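Local structure of glycoside Hydrolase (5T9X) at residues 158-172 / 247-261. The protein probably hydrolyses agarose or related red-algal galactans as a family 16 glycoside hydrolase of a human gut bacterium. Residues are numbered along the deposited sequence; the frame is centred on the assembly and turned at random.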
ATOM      1  N   VAL A 158      -3.124   8.778 -11.256  1.00 21.89           N
ATOM      2  CA  VAL A 158      -3.512   7.770 -12.221  1.00 20.71           C
ATOM      3  C   VAL A 158      -5.018   7.646 -12.207  1.00 19.56           C
ATOM      4  O   VAL A 158      -5.677   8.030 -11.236  1.00 19.41           O
ATOM      5  CB  VAL A 158      -2.830   6.409 -11.975  1.00 20.75           C
ATOM      6  CG1 VAL A 158      -1.328   6.592 -12.013  1.00 21.82           C
ATOM      7  CG2 VAL A 158      -3.226   5.769 -10.660  1.00 21.03           C
ATOM      8  N   VAL A 159      -5.551   7.148 -13.310  1.00 18.43           N
ATOM      9  CA  VAL A 159      -6.951   6.870 -13.437  1.00 18.67           C
ATOM     10  C   VAL A 159      -7.094   5.726 -14.396  1.00 17.90           C
ATOM     11  O   VAL A 159      -6.201   5.484 -15.201  1.00 18.37           O
ATOM     12  CB  VAL A 159      -7.738   8.113 -13.929  1.00 20.40           C
ATOM     13  CG1 VAL A 159      -7.490   8.412 -15.418  1.00 20.20           C
ATOM     14  CG2 VAL A 159      -9.241   7.930 -13.660  1.00 21.32           C
ATOM     15  N   TYR A 160      -8.216   5.034 -14.314  1.00 17.80           N
ATOM     16  CA  TYR A 160      -8.497   3.899 -15.183  1.00 17.91           C
ATOM     17  C   TYR A 160      -8.464   4.337 -16.661  1.00 17.39           C
ATOM     18  O   TYR A 160      -8.789   5.490 -16.925  1.00 16.17           O
ATOM     19  CB  TYR A 160      -9.877   3.291 -14.832  1.00 18.28           C
ATOM     20  CG  TYR A 160     -11.081   4.089 -15.329  1.00 18.15           C
ATOM     21  CD1 TYR A 160     -11.583   3.882 -16.612  1.00 18.88           C
ATOM     22  CD2 TYR A 160     -11.693   5.047 -14.542  1.00 17.54           C
ATOM     23  CE1 TYR A 160     -12.650   4.612 -17.090  1.00 19.02           C
ATOM     24  CE2 TYR A 160     -12.778   5.772 -15.015  1.00 17.91           C
ATOM     25  CZ  TYR A 160     -13.227   5.562 -16.299  1.00 18.12           C
ATOM     26  OH  TYR A 160     -14.284   6.240 -16.797  1.00 18.21           O
ATOM     27  N   PRO A 161      -8.084   3.461 -17.609  1.00 17.67           N
ATOM     28  CA  PRO A 161      -7.535   2.109 -17.358  1.00 17.72           C
ATOM     29  C   PRO A 161      -6.035   2.182 -17.024  1.00 18.58           C
ATOM     30  O   PRO A 161      -5.312   2.982 -17.630  1.00 20.61           O
ATOM     31  CB  PRO A 161      -7.781   1.345 -18.663  1.00 17.11           C
ATOM     32  CG  PRO A 161      -8.375   2.295 -19.613  1.00 17.61           C
ATOM     33  CD  PRO A 161      -8.311   3.691 -19.041  1.00 18.14           C
ATOM     34  N   VAL A 162      -5.577   1.428 -16.028  1.00 17.67           N
ATOM     35  CA  VAL A 162      -4.199   1.554 -15.574  1.00 17.04           C
ATOM     36  C   VAL A 162      -3.809   0.287 -14.826  1.00 17.57           C
ATOM     37  O   VAL A 162      -4.658  -0.332 -14.180  1.00 16.65           O
ATOM     38  CB  VAL A 162      -3.961   2.842 -14.753  1.00 16.89           C
ATOM     39  CG1 VAL A 162      -4.810   2.884 -13.496  1.00 17.83           C
ATOM     40  CG2 VAL A 162      -2.501   3.013 -14.392  1.00 17.03           C
ATOM     41  N   TYR A 163      -2.543  -0.130 -15.000  1.00 18.05           N
ATOM     42  CA  TYR A 163      -1.988  -1.269 -14.277  1.00 18.23           C
ATOM     43  C   TYR A 163      -0.893  -0.734 -13.420  1.00 17.61           C
ATOM     44  O   TYR A 163      -0.003  -0.087 -13.938  1.00 16.86           O
ATOM     45  CB  TYR A 163      -1.458  -2.327 -15.225  1.00 19.06           C
ATOM     46  CG  TYR A 163      -0.900  -3.511 -14.495  1.00 19.84           C
ATOM     47  CD1 TYR A 163      -1.733  -4.346 -13.754  1.00 20.81           C
ATOM     48  CD2 TYR A 163       0.459  -3.807 -14.525  1.00 20.28           C
ATOM     49  CE1 TYR A 163      -1.231  -5.435 -13.055  1.00 20.04           C
ATOM     50  CE2 TYR A 163       0.966  -4.902 -13.824  1.00 21.01           C
ATOM     51  CZ  TYR A 163       0.111  -5.699 -13.093  1.00 21.05           C
ATOM     52  OH  TYR A 163       0.590  -6.783 -12.408  1.00 24.24           O
ATOM     53  N   VAL A 164      -0.989  -0.940 -12.105  1.00 17.64           N
ATOM     54  CA  VAL A 164       0.038  -0.445 -11.152  1.00 17.16           C
ATOM     55  C   VAL A 164       0.566  -1.654 -10.410  1.00 17.50           C
ATOM     56  O   VAL A 164      -0.237  -2.426  -9.866  1.00 17.90           O
ATOM     57  CB  VAL A 164      -0.547   0.546 -10.139  1.00 17.19           C
ATOM     58  CG1 VAL A 164       0.537   1.066  -9.191  1.00 17.48           C
ATOM     59  CG2 VAL A 164      -1.266   1.698 -10.845  1.00 16.74           C
ATOM     60  N   GLU A 165       1.888  -1.851 -10.420  1.00 17.74           N
ATOM     61  CA  GLU A 165       2.512  -3.056  -9.844  1.00 18.54           C
ATOM     62  C   GLU A 165       3.690  -2.632  -9.013  1.00 18.27           C
ATOM     63  O   GLU A 165       4.512  -1.892  -9.507  1.00 18.66           O
ATOM     64  CB  GLU A 165       2.955  -4.043 -10.943  1.00 19.66           C
ATOM     65  CG  GLU A 165       3.210  -5.483 -10.492  1.00 21.49           C
ATOM     66  CD  GLU A 165       3.639  -6.426 -11.637  1.00 23.79           C
ATOM     67  OE1 GLU A 165       4.765  -6.225 -12.145  1.00 26.83           O
ATOM     68  OE2 GLU A 165       2.913  -7.385 -12.022  1.00 23.88           O
ATOM     69  N   ALA A 166       3.772  -3.087  -7.760  1.00 18.26           N
ATOM     70  CA  ALA A 166       4.981  -2.906  -6.969  1.00 18.87           C
ATOM     71  C   ALA A 166       5.696  -4.232  -6.788  1.00 19.70           C
ATOM     72  O   ALA A 166       5.082  -5.280  -6.831  1.00 18.18           O
ATOM     73  CB  ALA A 166       4.672  -2.284  -5.628  1.00 19.56           C
ATOM     74  N   TYR A 167       7.017  -4.142  -6.656  1.00 20.75           N
ATOM     75  CA  TYR A 167       7.891  -5.256  -6.309  1.00 21.61           C
ATOM     76  C   TYR A 167       8.467  -4.876  -4.945  1.00 21.83           C
ATOM     77  O   TYR A 167       9.234  -3.889  -4.818  1.00 21.17           O
ATOM     78  CB  TYR A 167       9.014  -5.394  -7.347  1.00 21.65           C
ATOM     79  CG  TYR A 167       9.806  -6.682  -7.311  1.00 21.04           C
ATOM     80  CD1 TYR A 167       9.156  -7.905  -7.262  1.00 21.10           C
ATOM     81  CD2 TYR A 167      11.200  -6.685  -7.419  1.00 21.98           C
ATOM     82  CE1 TYR A 167       9.856  -9.094  -7.280  1.00 21.98           C
ATOM     83  CE2 TYR A 167      11.921  -7.878  -7.426  1.00 21.88           C
ATOM     84  CZ  TYR A 167      11.233  -9.085  -7.368  1.00 22.56           C
ATOM     85  OH  TYR A 167      11.862 -10.310  -7.365  1.00 23.37           O
ATOM     86  N   ALA A 168       8.049  -5.623  -3.927  1.00 21.04           N
ATOM     87  CA  ALA A 168       8.207  -5.174  -2.560  1.00 20.74           C
ATOM     88  C   ALA A 168       8.448  -6.312  -1.605  1.00 21.46           C
ATOM     89  O   ALA A 168       7.982  -7.452  -1.805  1.00 21.71           O
ATOM     90  CB  ALA A 168       6.956  -4.448  -2.148  1.00 21.63           C
ATOM     91  N   LYS A 169       9.140  -5.978  -0.536  1.00 21.39           N
ATOM     92  CA  LYS A 169       9.411  -6.915   0.532  1.00 21.82           C
ATOM     93  C   LYS A 169       8.752  -6.397   1.804  1.00 21.20           C
ATOM     94  O   LYS A 169       9.228  -5.447   2.434  1.00 19.09           O
ATOM     95  CB  LYS A 169      10.914  -7.073   0.714  1.00 21.81           C
ATOM     96  CG  LYS A 169      11.319  -8.124   1.719  1.00 23.87           C
ATOM     97  CD  LYS A 169      12.824  -8.322   1.623  1.00 26.86           C
ATOM     98  CE  LYS A 169      13.293  -9.661   2.149  1.00 28.27           C
ATOM     99  NZ  LYS A 169      13.133  -9.660   3.622  1.00 32.19           N
ATOM    100  N   ILE A 170       7.674  -7.065   2.186  1.00 21.05           N
ATOM    101  CA  ILE A 170       6.870  -6.658   3.316  1.00 21.83           C
ATOM    102  C   ILE A 170       7.700  -6.709   4.599  1.00 23.46           C
ATOM    103  O   ILE A 170       8.461  -7.653   4.826  1.00 25.20           O
ATOM    104  CB  ILE A 170       5.639  -7.561   3.412  1.00 21.48           C
ATOM    105  CG1 ILE A 170       4.664  -7.207   2.280  1.00 21.66           C
ATOM    106  CG2 ILE A 170       4.960  -7.442   4.763  1.00 21.83           C
ATOM    107  CD1 ILE A 170       3.758  -8.349   1.895  1.00 21.58           C
ATOM    108  N   ALA A 171       7.552  -5.691   5.439  1.00 23.69           N
ATOM    109  CA  ALA A 171       8.373  -5.604   6.628  1.00 24.70           C
ATOM    110  C   ALA A 171       8.072  -6.747   7.593  1.00 24.27           C
ATOM    111  O   ALA A 171       6.925  -7.117   7.767  1.00 21.54           O
ATOM    112  CB  ALA A 171       8.172  -4.267   7.321  1.00 25.21           C
ATOM    113  N   ASN A 172       9.122  -7.281   8.220  1.00 25.97           N
ATOM    114  CA  ASN A 172       8.993  -8.296   9.269  1.00 27.90           C
ATOM    115  C   ASN A 172       8.665  -7.598  10.602  1.00 27.68           C
ATOM    116  O   ASN A 172       9.476  -7.546  11.512  1.00 27.88           O
ATOM    117  CB  ASN A 172      10.268  -9.129   9.353  1.00 28.83           C
ATOM    118  CG  ASN A 172      10.178 -10.301  10.342  1.00 30.88           C
ATOM    119  OD1 ASN A 172       9.138 -10.631  10.915  1.00 32.88           O
ATOM    120  ND2 ASN A 172      11.302 -10.922  10.551  1.00 32.86           N
ATOM    121  N   TRP A 247       5.025 -13.976   2.880  1.00 23.86           N
ATOM    122  CA  TRP A 247       5.397 -12.900   1.943  1.00 23.91           C
ATOM    123  C   TRP A 247       6.608 -12.025   2.390  1.00 24.87           C
ATOM    124  O   TRP A 247       7.405 -11.595   1.562  1.00 25.64           O
ATOM    125  CB  TRP A 247       4.155 -12.026   1.611  1.00 22.88           C
ATOM    126  CG  TRP A 247       2.969 -12.854   1.144  1.00 22.56           C
ATOM    127  CD1 TRP A 247       1.872 -13.198   1.884  1.00 21.85           C
ATOM    128  CD2 TRP A 247       2.801 -13.491  -0.135  1.00 21.53           C
ATOM    129  NE1 TRP A 247       1.024 -13.985   1.144  1.00 21.49           N
ATOM    130  CE2 TRP A 247       1.571 -14.189  -0.095  1.00 21.51           C
ATOM    131  CE3 TRP A 247       3.550 -13.517  -1.305  1.00 21.13           C
ATOM    132  CZ2 TRP A 247       1.080 -14.912  -1.188  1.00 20.95           C
ATOM    133  CZ3 TRP A 247       3.067 -14.228  -2.392  1.00 21.44           C
ATOM    134  CH2 TRP A 247       1.840 -14.919  -2.325  1.00 21.33           C
ATOM    135  N   ARG A 248       6.702 -11.753   3.686  1.00 25.38           N
ATOM    136  CA  ARG A 248       7.890 -11.203   4.371  1.00 26.94           C
ATOM    137  C   ARG A 248       9.275 -11.686   3.869  1.00 26.34           C
ATOM    138  O   ARG A 248      10.261 -10.944   3.879  1.00 24.94           O
ATOM    139  CB  ARG A 248       7.756 -11.594   5.859  1.00 29.41           C
ATOM    140  CG  ARG A 248       9.048 -11.641   6.671  1.00 32.89           C
ATOM    141  CD  ARG A 248       9.161 -12.911   7.470  1.00 33.92           C
ATOM    142  NE  ARG A 248       8.139 -12.905   8.484  1.00 37.31           N
ATOM    143  CZ  ARG A 248       7.815 -13.931   9.257  1.00 36.55           C
ATOM    144  NH1 ARG A 248       8.417 -15.102   9.162  1.00 32.71           N
ATOM    145  NH2 ARG A 248       6.850 -13.753  10.146  1.00 41.38           N
ATOM    146  N   ASN A 249       9.359 -12.951   3.498  1.00 26.52           N
ATOM    147  CA  ASN A 249      10.648 -13.575   3.223  1.00 29.56           C
ATOM    148  C   ASN A 249      11.303 -13.190   1.919  1.00 30.45           C
ATOM    149  O   ASN A 249      12.459 -13.481   1.736  1.00 33.65           O
ATOM    150  CB  ASN A 249      10.529 -15.113   3.306  1.00 27.85           C
ATOM    151  CG  ASN A 249      10.259 -15.602   4.726  1.00 26.21           C
ATOM    152  OD1 ASN A 249      10.526 -14.918   5.711  1.00 23.76           O
ATOM    153  ND2 ASN A 249       9.720 -16.797   4.827  1.00 27.29           N
ATOM    154  N   ASP A 250      10.581 -12.566   1.010  1.00 31.88           N
ATOM    155  CA  ASP A 250      11.184 -12.159  -0.231  1.00 34.50           C
ATOM    156  C   ASP A 250      10.456 -10.971  -0.873  1.00 31.31           C
ATOM    157  O   ASP A 250       9.440 -10.508  -0.344  1.00 30.95           O
ATOM    158  CB  ASP A 250      11.215 -13.356  -1.185  1.00 39.37           C
ATOM    159  CG  ASP A 250      12.519 -13.442  -1.972  1.00 47.22           C
ATOM    160  OD1 ASP A 250      13.003 -12.401  -2.528  1.00 46.78           O
ATOM    161  OD2 ASP A 250      13.059 -14.571  -2.017  1.00 55.94           O
ATOM    162  N   PHE A 251      11.026 -10.474  -1.981  1.00 26.36           N
ATOM    163  CA  PHE A 251      10.362  -9.544  -2.887  1.00 23.66           C
ATOM    164  C   PHE A 251       9.273 -10.273  -3.671  1.00 23.20           C
ATOM    165  O   PHE A 251       9.452 -11.417  -4.081  1.00 21.01           O
ATOM    166  CB  PHE A 251      11.361  -8.842  -3.818  1.00 22.53           C
ATOM    167  CG  PHE A 251      12.208  -7.824  -3.112  1.00 21.68           C
ATOM    168  CD1 PHE A 251      11.785  -6.496  -3.011  1.00 20.69           C
ATOM    169  CD2 PHE A 251      13.395  -8.204  -2.478  1.00 21.14           C
ATOM    170  CE1 PHE A 251      12.548  -5.544  -2.332  1.00 20.48           C
ATOM    171  CE2 PHE A 251      14.164  -7.275  -1.779  1.00 21.29           C
ATOM    172  CZ  PHE A 251      13.744  -5.930  -1.718  1.00 22.10           C
ATOM    173  N   HIS A 252       8.107  -9.631  -3.789  1.00 23.86           N
ATOM    174  CA  HIS A 252       6.989 -10.156  -4.598  1.00 23.86           C
ATOM    175  C   HIS A 252       6.381  -9.020  -5.399  1.00 21.88           C
ATOM    176  O   HIS A 252       6.374  -7.872  -4.944  1.00 21.74           O
ATOM    177  CB  HIS A 252       5.923 -10.810  -3.717  1.00 24.17           C
ATOM    178  CG  HIS A 252       6.369 -12.079  -3.098  1.00 26.38           C
ATOM    179  ND1 HIS A 252       6.231 -13.301  -3.724  1.00 28.46           N
ATOM    180  CD2 HIS A 252       6.969 -12.329  -1.910  1.00 28.34           C
ATOM    181  CE1 HIS A 252       6.712 -14.254  -2.946  1.00 27.76           C
ATOM    182  NE2 HIS A 252       7.166 -13.690  -1.839  1.00 29.85           N
ATOM    183  N   ARG A 253       5.914  -9.352  -6.596  1.00 20.36           N
ATOM    184  CA  ARG A 253       5.103  -8.461  -7.381  1.00 20.03           C
ATOM    185  C   ARG A 253       3.644  -8.560  -6.925  1.00 19.50           C
ATOM    186  O   ARG A 253       3.076  -9.643  -6.890  1.00 19.45           O
ATOM    187  CB  ARG A 253       5.158  -8.845  -8.850  1.00 21.66           C
ATOM    188  CG  ARG A 253       6.452  -8.525  -9.594  1.00 22.22           C
ATOM    189  CD  ARG A 253       6.341  -9.158 -10.978  1.00 22.24           C
ATOM    190  NE  ARG A 253       6.524 -10.595 -10.870  1.00 21.61           N
ATOM    191  CZ  ARG A 253       6.072 -11.522 -11.709  1.00 20.92           C
ATOM    192  NH1 ARG A 253       5.339 -11.220 -12.761  1.00 20.19           N
ATOM    193  NH2 ARG A 253       6.368 -12.791 -11.460  1.00 21.30           N
ATOM    194  N   VAL A 254       3.047  -7.428  -6.581  1.00 19.48           N
ATOM    195  CA  VAL A 254       1.608  -7.307  -6.427  1.00 19.26           C
ATOM    196  C   VAL A 254       1.141  -6.101  -7.225  1.00 18.51           C
ATOM    197  O   VAL A 254       1.653  -5.000  -7.045  1.00 18.31           O
ATOM    198  CB  VAL A 254       1.193  -7.068  -4.970  1.00 20.19           C
ATOM    199  CG1 VAL A 254      -0.330  -7.218  -4.833  1.00 20.33           C
ATOM    200  CG2 VAL A 254       1.959  -8.005  -4.051  1.00 20.16           C
ATOM    201  N   GLY A 255       0.166  -6.306  -8.100  1.00 19.03           N
ATOM    202  CA  GLY A 255      -0.422  -5.216  -8.873  1.00 18.83           C
ATOM    203  C   GLY A 255      -1.932  -5.302  -9.022  1.00 18.73           C
ATOM    204  O   GLY A 255      -2.552  -6.336  -8.712  1.00 17.93           O
ATOM    205  N   VAL A 256      -2.510  -4.203  -9.513  1.00 17.60           N
ATOM    206  CA  VAL A 256      -3.916  -4.155  -9.822  1.00 17.79           C
ATOM    207  C   VAL A 256      -4.117  -3.569 -11.212  1.00 18.25           C
ATOM    208  O   VAL A 256      -3.454  -2.602 -11.601  1.00 18.61           O
ATOM    209  CB  VAL A 256      -4.749  -3.394  -8.738  1.00 17.45           C
ATOM    210  CG1 VAL A 256      -4.396  -1.922  -8.668  1.00 18.19           C
ATOM    211  CG2 VAL A 256      -6.223  -3.548  -9.003  1.00 17.13           C
ATOM    212  N   TYR A 257      -5.014  -4.205 -11.957  1.00 18.39           N
ATOM    213  CA  TYR A 257      -5.555  -3.643 -13.154  1.00 18.56           C
ATOM    214  C   TYR A 257      -6.885  -2.988 -12.777  1.00 18.33           C
ATOM    215  O   TYR A 257      -7.887  -3.663 -12.524  1.00 16.79           O
ATOM    216  CB  TYR A 257      -5.740  -4.724 -14.216  1.00 19.42           C
ATOM    217  CG  TYR A 257      -6.180  -4.251 -15.590  1.00 18.87           C
ATOM    218  CD1 TYR A 257      -6.055  -2.928 -15.986  1.00 19.75           C
ATOM    219  CD2 TYR A 257      -6.657  -5.150 -16.511  1.00 19.85           C
ATOM    220  CE1 TYR A 257      -6.454  -2.513 -17.243  1.00 20.61           C
ATOM    221  CE2 TYR A 257      -7.058  -4.741 -17.780  1.00 21.11           C
ATOM    222  CZ  TYR A 257      -6.945  -3.421 -18.132  1.00 21.37           C
ATOM    223  OH  TYR A 257      -7.326  -2.967 -19.373  1.00 27.50           O
ATOM    224  N   TRP A 258      -6.828  -1.666 -12.681  1.00 17.73           N
ATOM    225  CA  TRP A 258      -7.986  -0.830 -12.537  1.00 17.69           C
ATOM    226  C   TRP A 258      -8.494  -0.606 -13.944  1.00 19.49           C
ATOM    227  O   TRP A 258      -8.048   0.304 -14.645  1.00 19.50           O
ATOM    228  CB  TRP A 258      -7.570   0.492 -11.871  1.00 17.01           C
ATOM    229  CG  TRP A 258      -8.653   1.461 -11.643  1.00 16.29           C
ATOM    230  CD1 TRP A 258      -9.998   1.253 -11.762  1.00 16.38           C
ATOM    231  CD2 TRP A 258      -8.498   2.793 -11.198  1.00 16.01           C
ATOM    232  NE1 TRP A 258     -10.676   2.397 -11.464  1.00 16.88           N
ATOM    233  CE2 TRP A 258      -9.779   3.354 -11.096  1.00 16.07           C
ATOM    234  CE3 TRP A 258      -7.394   3.575 -10.870  1.00 16.21           C
ATOM    235  CZ2 TRP A 258      -9.983   4.651 -10.716  1.00 16.17           C
ATOM    236  CZ3 TRP A 258      -7.589   4.862 -10.483  1.00 15.94           C
ATOM    237  CH2 TRP A 258      -8.868   5.395 -10.406  1.00 16.48           C
ATOM    238  N   LYS A 259      -9.445  -1.421 -14.354  1.00 21.46           N
ATOM    239  CA  LYS A 259      -9.848  -1.467 -15.745  1.00 24.80           C
ATOM    240  C   LYS A 259     -10.929  -0.423 -16.089  1.00 24.55           C
ATOM    241  O   LYS A 259     -10.862   0.238 -17.110  1.00 25.67           O
ATOM    242  CB  LYS A 259     -10.297  -2.898 -16.065  1.00 28.25           C
ATOM    243  CG  LYS A 259     -10.725  -3.102 -17.485  1.00 32.30           C
ATOM    244  CD  LYS A 259     -10.949  -4.576 -17.784  1.00 37.17           C
ATOM    245  CE  LYS A 259     -11.642  -4.675 -19.143  1.00 41.11           C
ATOM    246  NZ  LYS A 259     -11.717  -6.079 -19.606  1.00 45.50           N
ATOM    247  N   ASP A 260     -11.948  -0.320 -15.257  1.00 25.27           N
ATOM    248  CA  ASP A 260     -12.988   0.695 -15.392  1.00 25.59           C
ATOM    249  C   ASP A 260     -13.596   0.908 -13.991  1.00 24.70           C
ATOM    250  O   ASP A 260     -13.125   0.298 -13.043  1.00 25.43           O
ATOM    251  CB  ASP A 260     -13.982   0.291 -16.485  1.00 26.13           C
ATOM    252  CG  ASP A 260     -14.745  -0.949 -16.150  1.00 29.54           C
ATOM    253  OD1 ASP A 260     -15.275  -1.052 -15.028  1.00 30.38           O
ATOM    254  OD2 ASP A 260     -14.843  -1.833 -17.029  1.00 34.47           O
ATOM    255  N   PRO A 261     -14.621   1.767 -13.839  1.00 24.82           N
ATOM    256  CA  PRO A 261     -15.081   2.003 -12.453  1.00 24.42           C
ATOM    257  C   PRO A 261     -15.755   0.844 -11.716  1.00 23.42           C
ATOM    258  O   PRO A 261     -15.962   0.955 -10.509  1.00 22.33           O
ATOM    259  CB  PRO A 261     -16.059   3.179 -12.601  1.00 24.88           C
ATOM    260  CG  PRO A 261     -15.656   3.852 -13.876  1.00 25.19           C
ATOM    261  CD  PRO A 261     -15.261   2.714 -14.776  1.00 25.04           C
TER
HETATM  262  O   HOH W   1       6.742  -9.010   0.269  1.00 30.22           O
HETATM  263  O   HOH W   2      11.009  -8.577   5.582  1.00 26.85           O
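Tyr-160 CB lies over one face of the Trp-258 indole, 3.6 Å from the centroid of its five-membered ring, a CH-pi contact. The backbone N of Tyr-160 and C of Val-159 share that face. The Tyr-160 ring in turn takes Pro-261 CD over a face. At the other end, Lys-169 CB sits over the centre of the Phe-251 ring, 3.7 Å from its centroid. Phe-251 CB covers a face of Tyr-167, whose edge meets Arg-253 N. With CG anti to the backbone N (chi1 -166°), the Tyr-167 ring leans across to the neighbouring strand. The edge of the Tyr-257 ring meets Val-162 O.

Between these aromatic ends, strands 162-169 and 252-260 pair antiparallel through eight backbone hydrogen bonds, from Val-162 with Trp-258 to Ala-168 with His-252. Strand 329-341 pairs with the other edge of 162-169. Val-164, Val-254 and Val-256 face the second sheet, touching strands 176-182 or 188-195, as in the beta-sandwich of family 16. On the opposite face, Glu-165 OE1 comes 3.5 Å from Arg-253 CD, but its salt bridge is to Arg-335.

At the end of strand 162-169, Lys-169 NZ donates to Arg-248 O at 3.2 Å. One water accepts from Ile-170 N, 2.9 Å away, and lies within hydrogen-bonding distance of Ala-168 O and Trp-247 O. Arg-248 itself forms a salt bridge with Asp-199.

The contact thus combines a backbone ladder with CH-pi packing at both ends. Glu-165 OE2 and Arg-253 NH1 are 4.6 Å apart, too far for a salt bridge, so any attraction between them is probably weaker than the bridge from Glu-165 to Arg-335.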